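Local coordinates for serpin-ZX (Arabidopsis thaliana, PDB 3LE2), which inhibits metacaspase-9 by covalent capture after cleavage of the serpin's reactive centre loop, and limits the cell-death-promoting protease RD21A during fungal infection, at residues 237-242 and 265-270; 210-215 and 221-226. All blocks are in the same frame, centred on the assembly; numbering follows the deposited sequence.

Contact 1 (237-242 and 265-270); sequences SMYFYL and NHIPRR. With ACT (acetate ion), chain C.
The Tyr-239 ring has an acetate oxygen, OXT, at its edge and near its plane, 3.2 Å from CE1, while Ile-267 and Pro-268 approach it obliquely. At the edge of the Tyr-241 ring, in plane, sits a water. Both tyrosines belong to one strand of serpin sheet B. Tyr-239 points toward the loop that follows helix 249-258 and runs on to strand 271-274, whereas Tyr-241 leaves the strand to one side and only its ring end draws near. No direct hydrogen bond joins the two segments, and only 166 Å² is buried between them, so the evidence is for van der Waals contact plus one water bridge. Pro-268 CD rests 3.8 Å from Tyr-239 CE1. Ile-267 CG2, directed away from its own backbone N by a CG1 torsion of -67°, reaches to 3.7 Å from Tyr-239 OH. The same methyl sits over the middle of one face of the Arg-269 guanidinium, 3.9 Å from its plane, and is thus placed between phenol and guanidinium. The Tyr-239 hydroxyl itself is held by Asn-377 OD1, whose amide partner ND2 binds Ser-237 OG, so a single asparagine fixes two side chains of the strand. A weak bond from Ser-237 OG to acetate O, 3.3 Å long, remains unsettled, because that proton has a second acceptor nearby. His-266 ND1 bonds separately to Phe-262 O, and the two rings stack. In the bridge, the water's leg to His-266 O is unusually short and its length doubtful; Tyr-241 OH donates to the water at 2.8 Å.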
ATOM      1  N   SER A 237      -8.086  -7.273   5.774  1.00 31.52           N
ATOM      2  CA  SER A 237      -8.299  -6.577   7.042  1.00 26.32           C
ATOM      3  C   SER A 237      -7.457  -5.307   7.081  1.00 24.05           C
ATOM      4  O   SER A 237      -6.483  -5.158   6.333  1.00 23.83           O
ATOM      5  CB  SER A 237      -7.930  -7.469   8.232  1.00 26.37           C
ATOM      6  OG  SER A 237      -8.592  -8.712   8.147  1.00 32.60           O
ATOM      7  N   MET A 238      -7.839  -4.392   7.956  1.00 24.74           N
ATOM      8  CA  MET A 238      -7.028  -3.210   8.207  1.00 26.06           C
ATOM      9  C   MET A 238      -6.537  -3.302   9.634  1.00 24.52           C
ATOM     10  O   MET A 238      -7.292  -3.640  10.546  1.00 28.43           O
ATOM     11  CB  MET A 238      -7.813  -1.900   7.968  1.00 24.36           C
ATOM     12  CG  MET A 238      -7.037  -0.624   8.358  1.00 25.25           C
ATOM     13  SD  MET A 238      -7.922   0.923   8.067  1.00 31.30           S
ATOM     14  CE  MET A 238      -7.692   1.101   6.294  1.00 26.83           C
ATOM     15  N   TYR A 239      -5.258  -3.025   9.819  1.00 21.49           N
ATOM     16  CA  TYR A 239      -4.669  -3.083  11.133  1.00 22.26           C
ATOM     17  C   TYR A 239      -4.227  -1.696  11.555  1.00 26.37           C
ATOM     18  O   TYR A 239      -3.702  -0.915  10.736  1.00 25.41           O
ATOM     19  CB  TYR A 239      -3.498  -4.077  11.146  1.00 25.81           C
ATOM     20  CG  TYR A 239      -3.964  -5.497  10.897  1.00 27.92           C
ATOM     21  CD1 TYR A 239      -4.549  -6.249  11.912  1.00 17.06           C
ATOM     22  CD2 TYR A 239      -3.856  -6.063   9.639  1.00 24.69           C
ATOM     23  CE1 TYR A 239      -5.011  -7.536  11.673  1.00 24.99           C
ATOM     24  CE2 TYR A 239      -4.292  -7.338   9.396  1.00 32.26           C
ATOM     25  CZ  TYR A 239      -4.868  -8.078  10.411  1.00 26.27           C
ATOM     26  OH  TYR A 239      -5.293  -9.352  10.127  1.00 28.15           O
ATOM     27  N   PHE A 240      -4.469  -1.397  12.830  1.00 25.02           N
ATOM     28  CA  PHE A 240      -4.103  -0.121  13.435  1.00 31.54           C
ATOM     29  C   PHE A 240      -3.053  -0.388  14.496  1.00 29.98           C
ATOM     30  O   PHE A 240      -3.276  -1.201  15.387  1.00 22.99           O
ATOM     31  CB  PHE A 240      -5.316   0.533  14.097  1.00 31.48           C
ATOM     32  CG  PHE A 240      -6.445   0.827  13.149  1.00 28.53           C
ATOM     33  CD1 PHE A 240      -6.754   2.130  12.807  1.00 28.24           C
ATOM     34  CD2 PHE A 240      -7.201  -0.203  12.604  1.00 29.44           C
ATOM     35  CE1 PHE A 240      -7.789   2.409  11.941  1.00 25.93           C
ATOM     36  CE2 PHE A 240      -8.237   0.068  11.736  1.00 34.79           C
ATOM     37  CZ  PHE A 240      -8.530   1.377  11.404  1.00 31.73           C
ATOM     38  N   TYR A 241      -1.911   0.290  14.379  1.00 28.37           N
ATOM     39  CA  TYR A 241      -0.829   0.153  15.334  1.00 26.03           C
ATOM     40  C   TYR A 241      -0.704   1.444  16.116  1.00 28.00           C
ATOM     41  O   TYR A 241      -0.221   2.456  15.597  1.00 29.78           O
ATOM     42  CB  TYR A 241       0.486  -0.202  14.636  1.00 22.38           C
ATOM     43  CG  TYR A 241       0.353  -1.405  13.733  1.00 25.52           C
ATOM     44  CD1 TYR A 241       0.854  -2.662  14.108  1.00 33.58           C
ATOM     45  CD2 TYR A 241      -0.284  -1.292  12.501  1.00 26.99           C
ATOM     46  CE1 TYR A 241       0.719  -3.774  13.264  1.00 30.55           C
ATOM     47  CE2 TYR A 241      -0.424  -2.384  11.657  1.00 29.32           C
ATOM     48  CZ  TYR A 241       0.073  -3.616  12.034  1.00 30.16           C
ATOM     49  OH  TYR A 241      -0.090  -4.671  11.167  1.00 27.81           O
ATOM     50  N   LEU A 242      -1.136   1.379  17.373  1.00 26.76           N
ATOM     51  CA  LEU A 242      -1.309   2.545  18.221  1.00 26.19           C
ATOM     52  C   LEU A 242      -0.300   2.603  19.376  1.00 27.02           C
ATOM     53  O   LEU A 242      -0.408   1.855  20.337  1.00 27.89           O
ATOM     54  CB  LEU A 242      -2.733   2.532  18.770  1.00 21.84           C
ATOM     55  CG  LEU A 242      -3.249   3.732  19.562  1.00 32.93           C
ATOM     56  CD1 LEU A 242      -3.347   4.950  18.666  1.00 28.20           C
ATOM     57  CD2 LEU A 242      -4.607   3.410  20.185  1.00 24.78           C
ATOM     58  N   ASN A 265       3.677 -11.269  13.376  1.00 28.59           N
ATOM     59  CA  ASN A 265       3.605 -11.611  14.797  1.00 28.70           C
ATOM     60  C   ASN A 265       2.699 -10.713  15.634  1.00 32.35           C
ATOM     61  O   ASN A 265       2.596 -10.895  16.848  1.00 30.29           O
ATOM     62  CB  ASN A 265       5.009 -11.652  15.400  1.00 23.96           C
ATOM     63  CG  ASN A 265       5.743 -12.961  15.095  1.00 24.53           C
ATOM     64  OD1 ASN A 265       5.696 -13.895  15.892  1.00 29.34           O
ATOM     65  ND2 ASN A 265       6.435 -13.023  13.955  1.00 21.30           N
ATOM     66  N   HIS A 266       2.041  -9.755  14.982  1.00 30.34           N
ATOM     67  CA  HIS A 266       1.175  -8.790  15.671  1.00 32.09           C
ATOM     68  C   HIS A 266      -0.197  -8.696  15.007  1.00 29.65           C
ATOM     69  O   HIS A 266      -0.638  -7.615  14.606  1.00 29.59           O
ATOM     70  CB  HIS A 266       1.875  -7.427  15.774  1.00 23.67           C
ATOM     71  CG  HIS A 266       3.101  -7.477  16.628  1.00 26.57           C
ATOM     72  ND1 HIS A 266       4.322  -7.901  16.149  1.00 23.52           N
ATOM     73  CD2 HIS A 266       3.279  -7.234  17.949  1.00 27.01           C
ATOM     74  CE1 HIS A 266       5.207  -7.887  17.133  1.00 26.66           C
ATOM     75  NE2 HIS A 266       4.600  -7.485  18.234  1.00 23.60           N
ATOM     76  N   ILE A 267      -0.834  -9.861  14.883  1.00 26.93           N
ATOM     77  CA  ILE A 267      -2.164 -10.020  14.309  1.00 29.08           C
ATOM     78  C   ILE A 267      -3.104 -10.508  15.416  1.00 32.85           C
ATOM     79  O   ILE A 267      -3.016 -11.662  15.861  1.00 32.61           O
ATOM     80  CB  ILE A 267      -2.139 -11.048  13.150  1.00 33.69           C
ATOM     81  CG1 ILE A 267      -1.334 -10.512  11.977  1.00 29.69           C
ATOM     82  CG2 ILE A 267      -3.548 -11.385  12.648  1.00 31.68           C
ATOM     83  CD1 ILE A 267      -1.148 -11.538  10.879  1.00 34.40           C
ATOM     84  N   PRO A 268      -3.990  -9.621  15.892  1.00 32.52           N
ATOM     85  CA  PRO A 268      -4.870 -10.010  16.999  1.00 28.88           C
ATOM     86  C   PRO A 268      -5.895 -10.985  16.471  1.00 31.48           C
ATOM     87  O   PRO A 268      -6.600 -10.644  15.527  1.00 37.95           O
ATOM     88  CB  PRO A 268      -5.581  -8.701  17.380  1.00 31.38           C
ATOM     89  CG  PRO A 268      -5.023  -7.629  16.484  1.00 27.97           C
ATOM     90  CD  PRO A 268      -4.289  -8.272  15.370  1.00 26.88           C
ATOM     91  N   ARG A 269      -6.004 -12.164  17.062  1.00 31.33           N
ATOM     92  CA  ARG A 269      -6.894 -13.178  16.507  1.00 31.08           C
ATOM     93  C   ARG A 269      -8.127 -13.447  17.358  1.00 31.76           C
ATOM     94  O   ARG A 269      -9.017 -14.183  16.937  1.00 35.13           O
ATOM     95  CB  ARG A 269      -6.128 -14.471  16.221  1.00 32.02           C
ATOM     96  CG  ARG A 269      -5.224 -14.337  15.022  1.00 38.77           C
ATOM     97  CD  ARG A 269      -4.572 -15.663  14.638  1.00 41.49           C
ATOM     98  NE  ARG A 269      -3.827 -15.518  13.389  1.00 41.04           N
ATOM     99  CZ  ARG A 269      -2.567 -15.105  13.318  1.00 37.23           C
ATOM    100  NH1 ARG A 269      -1.893 -14.806  14.426  1.00 35.42           N
ATOM    101  NH2 ARG A 269      -1.975 -14.999  12.140  1.00 30.61           N
ATOM    102  N   ARG A 270      -8.178 -12.858  18.548  1.00 30.34           N
ATOM    103  CA  ARG A 270      -9.349 -12.985  19.415  1.00 36.33           C
ATOM    104  C   ARG A 270     -10.107 -11.664  19.554  1.00 36.37           C
ATOM    105  O   ARG A 270      -9.506 -10.612  19.806  1.00 34.26           O
ATOM    106  CB  ARG A 270      -8.946 -13.451  20.813  1.00 33.98           C
ATOM    107  CG  ARG A 270      -8.409 -14.845  20.865  1.00 46.27           C
ATOM    108  CD  ARG A 270      -8.333 -15.343  22.295  1.00 51.36           C
ATOM    109  NE  ARG A 270      -7.851 -16.720  22.338  1.00 53.56           N
ATOM    110  CZ  ARG A 270      -8.594 -17.780  22.029  1.00 67.65           C
ATOM    111  NH1 ARG A 270      -9.860 -17.620  21.659  1.00 65.66           N
ATOM    112  NH2 ARG A 270      -8.071 -19.000  22.088  1.00 59.08           N
TER
HETATM  113  C   ACT C 393      -7.889 -10.139  12.171  1.00 50.92           C
HETATM  114  O   ACT C 393      -8.587  -9.432  11.391  1.00 45.68           O
HETATM  115  OXT ACT C 393      -7.155  -9.525  12.984  1.00 40.26           O
HETATM  116  CH3 ACT C 393      -7.931 -11.641  12.143  1.00 43.40           C
HETATM  117  O   HOH W   1       0.474  -7.123  12.416  1.00 32.40           O

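Contact 2 (210-215 and 221-226); sequences KKQYVS and KVLGLP
A beta hairpin of serpin sheet B brings strands 212-215 and 221-226 together, their axes 4.8 Å apart at closest approach and their directions 156° apart, hence antiparallel. Ser-215 and Val-222 form a hydrogen-bonded pair, joined by Ser-215 N to Val-222 O at 3.0 Å and Val-222 N to Ser-215 O at 2.9 Å; the second is the straighter, with 169° at the hydrogen. Val-214 and Leu-223 follow as a non-hydrogen-bonded pair. There Leu-223, with CG anti to the backbone N (chi1 161°), extends CD1 to 3.7 Å from Val-214 CG2, on the face where Phe-364 touches both residues. Beyond it Gly-224 N still bonds to Tyr-213 O at 2.9 Å. Tyr-213 is also the centre of an inverse gamma turn, whose own bond, Val-214 N to Gln-212 O, is weak. A water accepts from Tyr-213 N and donates to both Gln-212 OE1 and Gly-224 O, tying a side chain and two backbones beside Tyr-213. Gly-224 O lies at the edge of the Tyr-213 ring, near its plane, and the ring continues obliquely across Pro-226, with CE2 3.7 Å from Pro-226 CG.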
ATOM      1  N   LYS A 210     -19.369  -3.542  20.791  1.00 42.26           N
ATOM      2  CA  LYS A 210     -19.087  -4.908  20.382  1.00 38.42           C
ATOM      3  C   LYS A 210     -17.648  -5.290  20.723  1.00 40.49           C
ATOM      4  O   LYS A 210     -16.808  -4.437  20.996  1.00 46.83           O
ATOM      5  CB  LYS A 210     -19.330  -5.087  18.886  1.00 36.89           C
ATOM      6  CG  LYS A 210     -20.761  -4.827  18.456  1.00 44.25           C
ATOM      7  CD  LYS A 210     -21.099  -5.596  17.187  1.00 43.10           C
ATOM      8  CE  LYS A 210     -22.457  -5.201  16.632  1.00 56.93           C
ATOM      9  NZ  LYS A 210     -22.413  -3.883  15.920  1.00 60.45           N
ATOM     10  N   LYS A 211     -17.357  -6.581  20.696  1.00 43.41           N
ATOM     11  CA  LYS A 211     -16.008  -7.031  20.982  1.00 37.29           C
ATOM     12  C   LYS A 211     -15.114  -6.752  19.776  1.00 36.47           C
ATOM     13  O   LYS A 211     -15.579  -6.765  18.639  1.00 41.14           O
ATOM     14  CB  LYS A 211     -16.030  -8.512  21.343  1.00 41.77           C
ATOM     15  CG  LYS A 211     -16.916  -8.830  22.555  1.00 50.76           C
ATOM     16  CD  LYS A 211     -16.858 -10.316  22.943  1.00 58.30           C
ATOM     17  CE  LYS A 211     -17.921 -10.691  23.992  1.00 68.95           C
ATOM     18  NZ  LYS A 211     -17.672 -10.126  25.357  1.00 65.92           N
ATOM     19  N   GLN A 212     -13.837  -6.481  20.015  1.00 32.52           N
ATOM     20  CA  GLN A 212     -12.918  -6.194  18.910  1.00 36.39           C
ATOM     21  C   GLN A 212     -11.657  -7.082  18.922  1.00 33.34           C
ATOM     22  O   GLN A 212     -11.234  -7.557  19.973  1.00 35.61           O
ATOM     23  CB  GLN A 212     -12.517  -4.711  18.921  1.00 30.39           C
ATOM     24  CG  GLN A 212     -13.688  -3.699  19.040  1.00 31.75           C
ATOM     25  CD  GLN A 212     -14.585  -3.676  17.821  1.00 28.16           C
ATOM     26  OE1 GLN A 212     -14.134  -3.897  16.699  1.00 29.08           O
ATOM     27  NE2 GLN A 212     -15.871  -3.418  18.036  1.00 36.01           N
ATOM     28  N   TYR A 213     -11.068  -7.302  17.747  1.00 29.65           N
ATOM     29  CA  TYR A 213      -9.741  -7.915  17.639  1.00 30.16           C
ATOM     30  C   TYR A 213      -8.657  -6.936  18.104  1.00 31.68           C
ATOM     31  O   TYR A 213      -8.094  -6.184  17.298  1.00 33.24           O
ATOM     32  CB  TYR A 213      -9.443  -8.338  16.188  1.00 26.18           C
ATOM     33  CG  TYR A 213     -10.355  -9.421  15.638  1.00 36.21           C
ATOM     34  CD1 TYR A 213     -10.202 -10.751  16.029  1.00 35.76           C
ATOM     35  CD2 TYR A 213     -11.359  -9.113  14.710  1.00 31.76           C
ATOM     36  CE1 TYR A 213     -11.029 -11.746  15.531  1.00 28.40           C
ATOM     37  CE2 TYR A 213     -12.185 -10.089  14.209  1.00 35.17           C
ATOM     38  CZ  TYR A 213     -12.015 -11.414  14.628  1.00 42.14           C
ATOM     39  OH  TYR A 213     -12.823 -12.407  14.134  1.00 33.73           O
ATOM     40  N   VAL A 214      -8.372  -6.930  19.401  1.00 27.45           N
ATOM     41  CA  VAL A 214      -7.316  -6.072  19.927  1.00 32.97           C
ATOM     42  C   VAL A 214      -6.318  -6.862  20.786  1.00 36.75           C
ATOM     43  O   VAL A 214      -6.720  -7.655  21.639  1.00 39.16           O
ATOM     44  CB  VAL A 214      -7.899  -4.917  20.761  1.00 30.47           C
ATOM     45  CG1 VAL A 214      -6.793  -3.976  21.228  1.00 33.17           C
ATOM     46  CG2 VAL A 214      -8.943  -4.159  19.959  1.00 35.37           C
ATOM     47  N   SER A 215      -5.024  -6.657  20.544  1.00 32.32           N
ATOM     48  CA  SER A 215      -3.974  -7.178  21.418  1.00 32.36           C
ATOM     49  C   SER A 215      -3.102  -6.019  21.909  1.00 37.76           C
ATOM     50  O   SER A 215      -2.830  -5.074  21.166  1.00 31.63           O
ATOM     51  CB  SER A 215      -3.083  -8.204  20.701  1.00 29.79           C
ATOM     52  OG  SER A 215      -3.797  -9.354  20.290  1.00 38.96           O
ATOM     53  N   LYS A 221      -0.572  -0.966  21.003  1.00 26.80           N
ATOM     54  CA  LYS A 221      -1.659  -1.903  20.809  1.00 29.18           C
ATOM     55  C   LYS A 221      -1.952  -2.084  19.329  1.00 28.88           C
ATOM     56  O   LYS A 221      -1.596  -1.237  18.504  1.00 22.99           O
ATOM     57  CB  LYS A 221      -2.899  -1.429  21.539  1.00 26.43           C
ATOM     58  CG  LYS A 221      -2.748  -1.420  23.042  1.00 33.94           C
ATOM     59  CD  LYS A 221      -3.895  -0.653  23.671  1.00 38.30           C
ATOM     60  CE  LYS A 221      -3.570  -0.262  25.089  1.00 38.31           C
ATOM     61  NZ  LYS A 221      -4.747   0.403  25.708  1.00 41.60           N
ATOM     62  N   VAL A 222      -2.579  -3.205  18.992  1.00 25.52           N
ATOM     63  CA  VAL A 222      -2.995  -3.443  17.619  1.00 27.98           C
ATOM     64  C   VAL A 222      -4.471  -3.806  17.529  1.00 30.55           C
ATOM     65  O   VAL A 222      -4.973  -4.622  18.310  1.00 27.98           O
ATOM     66  CB  VAL A 222      -2.165  -4.538  16.951  1.00 29.78           C
ATOM     67  CG1 VAL A 222      -2.606  -4.712  15.494  1.00 24.06           C
ATOM     68  CG2 VAL A 222      -0.686  -4.191  17.033  1.00 27.48           C
ATOM     69  N   LEU A 223      -5.163  -3.165  16.586  1.00 28.82           N
ATOM     70  CA  LEU A 223      -6.565  -3.465  16.308  1.00 27.09           C
ATOM     71  C   LEU A 223      -6.687  -3.990  14.885  1.00 29.32           C
ATOM     72  O   LEU A 223      -6.090  -3.435  13.970  1.00 27.34           O
ATOM     73  CB  LEU A 223      -7.431  -2.221  16.478  1.00 28.78           C
ATOM     74  CG  LEU A 223      -8.800  -2.272  15.790  1.00 29.00           C
ATOM     75  CD1 LEU A 223      -9.758  -3.201  16.510  1.00 24.99           C
ATOM     76  CD2 LEU A 223      -9.383  -0.874  15.689  1.00 27.12           C
ATOM     77  N   GLY A 224      -7.418  -5.089  14.703  1.00 25.70           N
ATOM     78  CA  GLY A 224      -7.701  -5.589  13.369  1.00 23.02           C
ATOM     79  C   GLY A 224      -9.170  -5.381  13.045  1.00 24.46           C
ATOM     80  O   GLY A 224     -10.029  -5.690  13.871  1.00 27.28           O
ATOM     81  N   LEU A 225      -9.459  -4.837  11.864  1.00 29.60           N
ATOM     82  CA  LEU A 225     -10.848  -4.688  11.378  1.00 28.29           C
ATOM     83  C   LEU A 225     -11.026  -5.381  10.033  1.00 26.49           C
ATOM     84  O   LEU A 225     -10.663  -4.820   8.999  1.00 27.81           O
ATOM     85  CB  LEU A 225     -11.241  -3.209  11.220  1.00 26.54           C
ATOM     86  CG  LEU A 225     -11.359  -2.297  12.446  1.00 25.96           C
ATOM     87  CD1 LEU A 225     -11.698  -0.903  12.020  1.00 31.97           C
ATOM     88  CD2 LEU A 225     -12.405  -2.790  13.420  1.00 25.22           C
ATOM     89  N   PRO A 226     -11.586  -6.600  10.040  1.00 23.58           N
ATOM     90  CA  PRO A 226     -11.825  -7.383   8.818  1.00 27.82           C
ATOM     91  C   PRO A 226     -12.849  -6.731   7.881  1.00 34.93           C
ATOM     92  O   PRO A 226     -13.839  -6.144   8.346  1.00 25.76           O
ATOM     93  CB  PRO A 226     -12.418  -8.710   9.339  1.00 24.62           C
ATOM     94  CG  PRO A 226     -12.347  -8.649  10.815  1.00 31.90           C
ATOM     95  CD  PRO A 226     -12.184  -7.228  11.232  1.00 21.65           C
TER
HETATM   96  O   HOH W   2     -12.332  -5.732  15.504  1.00 29.08           O

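How the contacts relate
Both segments of contact 2 precede those of contact 1 in the chain, and the centres of the two contacts are only 6 Å apart. Neighbouring strands 220-226 and 236-243 join them edge to edge: Met-238 O lies 2.8 Å from Leu-225 N, and Phe-240 N lies 2.8 Å from Leu-223 O, as expected for antiparallel pairing. The loop of contact 1 also crosses to the hairpin's other strand, with Pro-268 CB 3.5 Å from Ser-215 OG and Arg-269 O 3.5 Å from Tyr-213 CE1. The acetate of contact 1, probably from the crystallisation liquor, approaches the side chain of Pro-226 to about 4 Å. Both contacts lie away from the reactive bond between Arg-353 and Gly-354.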